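Local coordinates for NmrA family protein (Shigella flexneri 2a, PDB 3QVO), which is of unknown function but, as a Rossmann-fold member of the NmrA family, probably binds NAD(P), at residues T193-R197 / K198-A202; A201-I204 / T205-D209; E212-G216 / E217-I221. One frame throughout, in Å; residues are numbered along the deposited sequence.

Contact 1. Residues T193-R197 / K198-A202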
loop_
_atom_site.group_PDB
_atom_site.type_symbol
_atom_site.label_atom_id
_atom_site.label_comp_id
_atom_site.label_asym_id
_atom_site.label_seq_id
_atom_site.Cartn_x
_atom_site.Cartn_y
_atom_site.Cartn_z
ATOM N N THR A 193 3.453 -4.018 18.956
ATOM C CA THR A 193 4.217 -5.073 18.326
ATOM C C THR A 193 3.616 -5.650 17.047
ATOM O O THR A 193 4.346 -6.092 16.192
ATOM C CB THR A 193 4.351 -6.190 19.370
ATOM O OG1 THR A 193 5.493 -5.901 20.200
ATOM C CG2 THR A 193 4.466 -7.571 18.739
ATOM N N ILE A 194 2.279 -5.696 16.966
ATOM C CA ILE A 194 1.566 -6.407 15.902
ATOM C C ILE A 194 0.384 -5.587 15.371
ATOM O O ILE A 194 -0.063 -4.627 16.002
ATOM C CB ILE A 194 1.025 -7.762 16.384
ATOM C CG1 ILE A 194 -0.121 -7.577 17.410
ATOM C CG2 ILE A 194 2.146 -8.647 17.008
ATOM C CD1 ILE A 194 -0.510 -8.839 18.176
ATOM N N VAL A 195 -0.119 -5.975 14.206
ATOM C CA VAL A 195 -1.365 -5.426 13.688
ATOM C C VAL A 195 -1.939 -6.372 12.660
ATOM O O VAL A 195 -1.202 -7.021 11.927
ATOM C CB VAL A 195 -1.174 -4.013 13.104
ATOM C CG1 VAL A 195 -0.400 -4.045 11.799
ATOM C CG2 VAL A 195 -2.498 -3.340 12.939
ATOM N N SER A 196 -3.258 -6.498 12.654
ATOM C CA SER A 196 -3.926 -7.333 11.687
ATOM C C SER A 196 -3.860 -6.701 10.295
ATOM O O SER A 196 -3.914 -5.480 10.117
ATOM C CB SER A 196 -5.399 -7.555 12.094
ATOM O OG SER A 196 -6.192 -6.384 11.885
ATOM N N ARG A 197 -3.710 -7.555 9.305
ATOM C CA ARG A 197 -3.822 -7.144 7.921
ATOM C C ARG A 197 -5.176 -6.477 7.666
ATOM O O ARG A 197 -5.273 -5.496 6.942
ATOM C CB ARG A 197 -3.692 -8.370 7.035
ATOM C CG ARG A 197 -2.298 -8.940 6.989
ATOM C CD ARG A 197 -2.103 -9.882 5.812
ATOM N NE ARG A 197 -0.725 -10.346 5.728
ATOM C CZ ARG A 197 -0.176 -11.246 6.538
ATOM N NH1 ARG A 197 1.096 -11.587 6.386
ATOM N NH2 ARG A 197 -0.871 -11.784 7.518
ATOM N N LYS A 198 -6.227 -7.011 8.266
ATOM C CA LYS A 198 -7.553 -6.435 8.082
ATOM C C LYS A 198 -7.567 -5.001 8.589
ATOM O O LYS A 198 -8.193 -4.128 7.968
ATOM C CB LYS A 198 -8.587 -7.300 8.790
ATOM C CG LYS A 198 -9.997 -7.177 8.325
ATOM C CD LYS A 198 -10.834 -8.426 8.750
ATOM C CE LYS A 198 -10.673 -9.592 7.709
ATOM N NZ LYS A 198 -11.373 -10.859 8.065
ATOM N N SER A 199 -6.823 -4.739 9.662
ATOM C CA SER A 199 -6.726 -3.389 10.183
ATOM C C SER A 199 -6.100 -2.472 9.146
ATOM O O SER A 199 -6.607 -1.373 8.865
ATOM C CB SER A 199 -5.889 -3.338 11.452
ATOM O OG SER A 199 -6.486 -4.076 12.536
ATOM N N VAL A 200 -5.004 -2.929 8.563
ATOM C CA VAL A 200 -4.282 -2.098 7.631
ATOM C C VAL A 200 -5.130 -1.875 6.385
ATOM O O VAL A 200 -5.164 -0.782 5.847
ATOM C CB VAL A 200 -2.922 -2.695 7.286
ATOM C CG1 VAL A 200 -2.166 -1.772 6.311
ATOM C CG2 VAL A 200 -2.115 -2.905 8.559
ATOM N N ALA A 201 -5.847 -2.903 5.961
ATOM C CA ALA A 201 -6.767 -2.757 4.824
ATOM C C ALA A 201 -7.857 -1.741 5.120
ATOM O O ALA A 201 -8.217 -0.935 4.258
ATOM C CB ALA A 201 -7.384 -4.090 4.428
ATOM N N ALA A 202 -8.380 -1.766 6.336
ATOM C CA ALA A 202 -9.407 -0.803 6.741
ATOM C C ALA A 202 -8.886 0.621 6.613
ATOM O O ALA A 202 -9.590 1.490 6.161
ATOM C CB ALA A 202 -9.854 -1.076 8.147
#

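Contact 2. Residues A201-I204 / T205-D209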
loop_
_atom_site.group_PDB
_atom_site.type_symbol
_atom_site.label_atom_id
_atom_site.label_comp_id
_atom_site.label_asym_id
_atom_site.label_seq_id
_atom_site.Cartn_x
_atom_site.Cartn_y
_atom_site.Cartn_z
ATOM N N ALA A 201 -5.847 -2.903 5.961
ATOM C CA ALA A 201 -6.767 -2.757 4.824
ATOM C C ALA A 201 -7.857 -1.741 5.120
ATOM O O ALA A 201 -8.217 -0.935 4.258
ATOM C CB ALA A 201 -7.384 -4.090 4.428
ATOM N N ALA A 202 -8.380 -1.766 6.336
ATOM C CA ALA A 202 -9.407 -0.803 6.741
ATOM C C ALA A 202 -8.886 0.621 6.613
ATOM O O ALA A 202 -9.590 1.490 6.161
ATOM C CB ALA A 202 -9.854 -1.076 8.147
ATOM N N LEU A 203 -7.660 0.870 7.021
ATOM C CA LEU A 203 -7.090 2.212 6.878
ATOM C C LEU A 203 -6.988 2.586 5.397
ATOM O O LEU A 203 -7.374 3.656 5.012
ATOM C CB LEU A 203 -5.695 2.298 7.519
ATOM C CG LEU A 203 -5.039 3.701 7.523
ATOM C CD1 LEU A 203 -5.896 4.863 8.154
ATOM C CD2 LEU A 203 -3.686 3.626 8.220
ATOM N N ILE A 204 -6.434 1.691 4.595
ATOM C CA ILE A 204 -6.222 1.948 3.201
ATOM C C ILE A 204 -7.564 2.339 2.586
ATOM O O ILE A 204 -7.665 3.380 1.947
ATOM C CB ILE A 204 -5.545 0.743 2.503
ATOM C CG1 ILE A 204 -4.117 0.571 3.038
ATOM C CG2 ILE A 204 -5.476 0.930 0.972
ATOM C CD1 ILE A 204 -3.531 -0.791 2.752
ATOM N N THR A 205 -8.605 1.560 2.879
ATOM C CA THR A 205 -9.929 1.805 2.353
ATOM C C THR A 205 -10.508 3.139 2.805
ATOM O O THR A 205 -11.117 3.856 2.002
ATOM C CB THR A 205 -10.866 0.639 2.695
ATOM O OG1 THR A 205 -10.411 -0.535 1.996
ATOM C CG2 THR A 205 -12.275 0.918 2.223
ATOM N N ASP A 206 -10.322 3.492 4.081
ATOM C CA ASP A 206 -10.747 4.809 4.545
ATOM C C ASP A 206 -10.044 5.941 3.786
ATOM O O ASP A 206 -10.676 6.948 3.488
ATOM C CB ASP A 206 -10.565 4.963 6.044
ATOM C CG ASP A 206 -11.576 4.122 6.857
ATOM O OD1 ASP A 206 -12.452 3.420 6.258
ATOM O OD2 ASP A 206 -11.486 4.159 8.108
ATOM N N ILE A 207 -8.779 5.751 3.406
ATOM C CA ILE A 207 -8.037 6.801 2.707
ATOM C C ILE A 207 -8.530 6.864 1.255
ATOM O O ILE A 207 -8.745 7.922 0.693
ATOM C CB ILE A 207 -6.527 6.569 2.749
ATOM C CG1 ILE A 207 -5.989 6.566 4.177
ATOM C CG2 ILE A 207 -5.768 7.648 1.930
ATOM C CD1 ILE A 207 -4.442 6.303 4.273
ATOM N N ILE A 208 -8.731 5.707 0.653
ATOM C CA ILE A 208 -9.272 5.653 -0.681
ATOM C C ILE A 208 -10.644 6.328 -0.702
ATOM O O ILE A 208 -10.973 7.105 -1.615
ATOM C CB ILE A 208 -9.406 4.212 -1.137
ATOM C CG1 ILE A 208 -8.032 3.640 -1.417
ATOM C CG2 ILE A 208 -10.322 4.119 -2.370
ATOM C CD1 ILE A 208 -7.994 2.164 -1.788
ATOM N N ASP A 209 -11.445 6.043 0.311
ATOM C CA ASP A 209 -12.752 6.688 0.408
ATOM C C ASP A 209 -12.657 8.197 0.589
ATOM O O ASP A 209 -13.443 8.912 -0.000
ATOM C CB ASP A 209 -13.621 6.106 1.538
ATOM C CG ASP A 209 -15.101 6.367 1.301
ATOM O OD1 ASP A 209 -15.575 6.026 0.165
ATOM O OD2 ASP A 209 -15.786 6.946 2.197
#

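Contact 3. Residues E212-G216 / E217-I221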
loop_
_atom_site.group_PDB
_atom_site.type_symbol
_atom_site.label_atom_id
_atom_site.label_comp_id
_atom_site.label_asym_id
_atom_site.label_seq_id
_atom_site.Cartn_x
_atom_site.Cartn_y
_atom_site.Cartn_z
ATOM N N GLU A 212 -8.246 12.991 0.936
ATOM C CA GLU A 212 -7.657 14.149 1.589
ATOM C C GLU A 212 -7.040 13.812 2.943
ATOM O O GLU A 212 -6.265 14.596 3.487
ATOM C CB GLU A 212 -8.688 15.254 1.760
ATOM C CG GLU A 212 -9.757 14.990 2.818
ATOM C CD GLU A 212 -11.037 14.372 2.273
ATOM O OE1 GLU A 212 -11.096 13.960 1.078
ATOM O OE2 GLU A 212 -11.998 14.316 3.084
ATOM N N LYS A 213 -7.371 12.662 3.512
ATOM C CA LYS A 213 -6.803 12.312 4.815
ATOM C C LYS A 213 -5.386 11.778 4.662
ATOM O O LYS A 213 -5.027 11.137 3.651
ATOM C CB LYS A 213 -7.623 11.236 5.499
ATOM C CG LYS A 213 -9.047 11.624 5.928
ATOM C CD LYS A 213 -9.698 10.408 6.633
ATOM C CE LYS A 213 -11.079 10.682 7.210
ATOM N NZ LYS A 213 -11.776 9.401 7.576
ATOM N N HIS A 214 -4.603 12.048 5.698
ATOM C CA HIS A 214 -3.255 11.576 5.846
ATOM C C HIS A 214 -2.298 11.915 4.710
ATOM O O HIS A 214 -1.335 11.184 4.489
ATOM C CB HIS A 214 -3.285 10.072 6.122
ATOM C CG HIS A 214 -4.082 9.702 7.328
ATOM N ND1 HIS A 214 -3.751 10.132 8.591
ATOM C CD2 HIS A 214 -5.183 8.928 7.468
ATOM C CE1 HIS A 214 -4.618 9.641 9.460
ATOM N NE2 HIS A 214 -5.488 8.894 8.805
ATOM N N ILE A 215 -2.538 13.020 4.000
ATOM C CA ILE A 215 -1.625 13.461 2.931
ATOM C C ILE A 215 -0.351 14.020 3.543
ATOM O O ILE A 215 -0.420 14.789 4.473
ATOM C CB ILE A 215 -2.220 14.560 2.070
ATOM C CG1 ILE A 215 -3.320 13.974 1.171
ATOM C CG2 ILE A 215 -1.112 15.235 1.239
ATOM C CD1 ILE A 215 -4.168 15.035 0.387
ATOM N N GLY A 216 0.810 13.580 3.048
ATOM C CA GLY A 216 2.117 14.026 3.569
ATOM C C GLY A 216 2.610 13.306 4.808
ATOM O O GLY A 216 3.561 13.745 5.425
ATOM N N GLU A 217 1.988 12.190 5.171
ATOM C CA GLU A 217 2.339 11.489 6.412
ATOM C C GLU A 217 3.020 10.157 6.190
ATOM O O GLU A 217 2.857 9.520 5.154
ATOM C CB GLU A 217 1.090 11.262 7.273
ATOM C CG GLU A 217 0.472 12.567 7.752
ATOM C CD GLU A 217 -0.833 12.397 8.511
ATOM O OE1 GLU A 217 -1.259 11.254 8.767
ATOM O OE2 GLU A 217 -1.440 13.423 8.864
ATOM N N ASN A 218 3.724 9.714 7.234
ATOM C CA ASN A 218 4.505 8.498 7.203
ATOM C C ASN A 218 4.249 7.805 8.546
ATOM O O ASN A 218 4.921 8.052 9.546
ATOM C CB ASN A 218 5.966 8.877 6.997
ATOM C CG ASN A 218 6.855 7.696 6.761
ATOM O OD1 ASN A 218 6.512 6.557 7.074
ATOM N ND2 ASN A 218 8.023 7.963 6.210
ATOM N N ILE A 219 3.256 6.927 8.536
ATOM C CA ILE A 219 2.490 6.541 9.717
ATOM C C ILE A 219 2.757 5.098 10.083
ATOM O O ILE A 219 2.628 4.207 9.241
ATOM C CB ILE A 219 0.989 6.573 9.365
ATOM C CG1 ILE A 219 0.544 7.920 8.833
ATOM C CG2 ILE A 219 0.128 6.171 10.536
ATOM C CD1 ILE A 219 -0.778 7.796 8.107
ATOM N N GLY A 220 3.094 4.853 11.349
ATOM C CA GLY A 220 3.118 3.499 11.878
ATOM C C GLY A 220 1.719 3.076 12.286
ATOM O O GLY A 220 0.929 3.901 12.769
ATOM N N ILE A 221 1.409 1.792 12.091
ATOM C CA ILE A 221 0.104 1.237 12.431
ATOM C C ILE A 221 0.311 0.024 13.357
ATOM O O ILE A 221 0.942 -0.960 12.979
ATOM C CB ILE A 221 -0.673 0.756 11.163
ATOM C CG1 ILE A 221 -0.561 1.744 9.996
ATOM C CG2 ILE A 221 -2.169 0.519 11.468
ATOM C CD1 ILE A 221 -0.791 1.058 8.606
#

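Contact 1. Residues T193-R197 / K198-A202
Val195, on strand 194-196, turns its side chain toward the helix that follows, and its two methyls divide the work. CG1 meets Val200 CG2 at 3.8 Å, the side chains crossing at about a right angle, while CG2 lies 3.7 Å from Ser199 CB. Ser196 is the N-cap of helix 197-209. Its OG sits between the backbone N and the carbonyl carbon (chi1 73°), which places it to accept from Ser199 N at 2.8 Å. Ile178 O is a further hydrogen-bond partner of Ser196 OG, and Asp180 N bonds Ser199 OG. The Ser196 carbonyl accepts from Val200 N at 3.2 Å. One residue on, Arg197 O takes Ala201 N at 2.8 Å in a bond straight at the hydrogen (165°). The extended Arg197 chain carries NH2 to a salt bridge with Asp175; Lys198, whose chain bends at chi3, forms one from NZ to Asp177. The chemistry is that of an N-cap: a serine oxygen takes up a backbone N-H of the first turn, which has no preceding helical carbonyl to serve it, while Val195 and Val200 add one apolar contact across the strand-to-helix junction.

Contact 2. Residues A201-I204 / T205-D209
Thr205 and Ala201 make a double link one turn apart in helix 197-209. The Ala201 carbonyl oxygen accepts from Thr205 N at 2.9 Å and also from Thr205 OG1 at 3.2 Å. The two donors approach differently: the amide comes nearly along the C=O axis, whereas the hydroxyl stands above the carbonyl plane, 38° out of it. Thr205 OG1 reaches there because it lies beside its own backbone N, anti to the carbonyl carbon (chi1 -66°), giving the hydroxyl of this buried residue an acceptor within its own helix.

The regular i to i+4 ladder continues from there. Ala202 O takes the amide of Asp206, Leu203 O takes Ile207 N at 3.0 Å, and Ile204 O takes Ile208 N at 2.9 Å with an N-H...O angle of 167°. Ile207 N also makes a weak bond to Ile204 O. Thus the four carbonyls of 201-204 each have an amide donor from 205-208.

Among the apolar side chains, Ile204 CG2 meets Ile208 CD1 at 3.9 Å, and Leu203 CG faces Ile207 CD1 at 4.2 Å.

The helix is wedged between elements of the Rossmann-type fold. Ile204, Ile207 and Ile208 pack on strand 119-123, and Leu203, Ile204 and Ile207 touch strand 164-174. Ala201 and Thr205 meet helix 34-43, while Ile208 O accepts from Lys24 NZ, at the start of strand 24-29.

Contact 3. Residues E212-G216 / E217-I221
The Glu217 side chain lies across His214, its carboxylate carbon at the edge of the imidazole and in the ring plane. The two residues are the ends of a type II beta turn, His214 to Glu217, that leads into strand 217-222; Gly216 takes the third position with the positive phi that this turn type requires there. The evidence for a directed contact is the bond from His214 ND1 to Glu217 OE1, 2.7 Å long with an N-H...O angle of 155°. The acceptor lies close to the ring plane, and OE1 is met on its syn side, though the donor is tilted out of the carboxylate plane. Ring and carboxylate planes stand 67° apart.

The Glu217 chain starts beside its backbone N (chi1 -64°) and then runs extended, which carries CD back over the turn to 3.7 Å from His214 CA. A bond of this kind limits the rotation of the imidazole, and the nearby carboxylate would probably favour the proton on ND1.

The backbone of the turn is tied into the sheet: His214 O accepts from Thr166 OG1, and Glu217 pairs with Ile167 of the parallel strand 164-174. His214 also rests on Leu203 and Ile207 of helix 197-209. Further along the strand, Ile219 points toward the turn and sends its CD1 to the same ring, 3.8 Å from His214 ND1.

How the contacts relate
The three contacts follow one another along the chain through strand 194-196, helix 197-209, the turn at 214-217 and strand 217-222. Contacts 1 and 2 share Ala201 and Ala202, and their centres lie about 12 Å apart. Contact 3 folds back onto both. Its centre is about 15 Å from that of contact 1, where Val200 CG1 meets Ile221 CD1 at 3.9 Å, and about 11 Å from that of contact 2, where Leu203 CD2 touches Ile221 CD1 at 3.9 Å and Ile207 CG1 lies 4.1 Å from His214 CD2. The 5-mercapto-2-nitro-benzoic acid pocket, formed by Lys83, Gln87 and Cys115, uses no residue of these contacts.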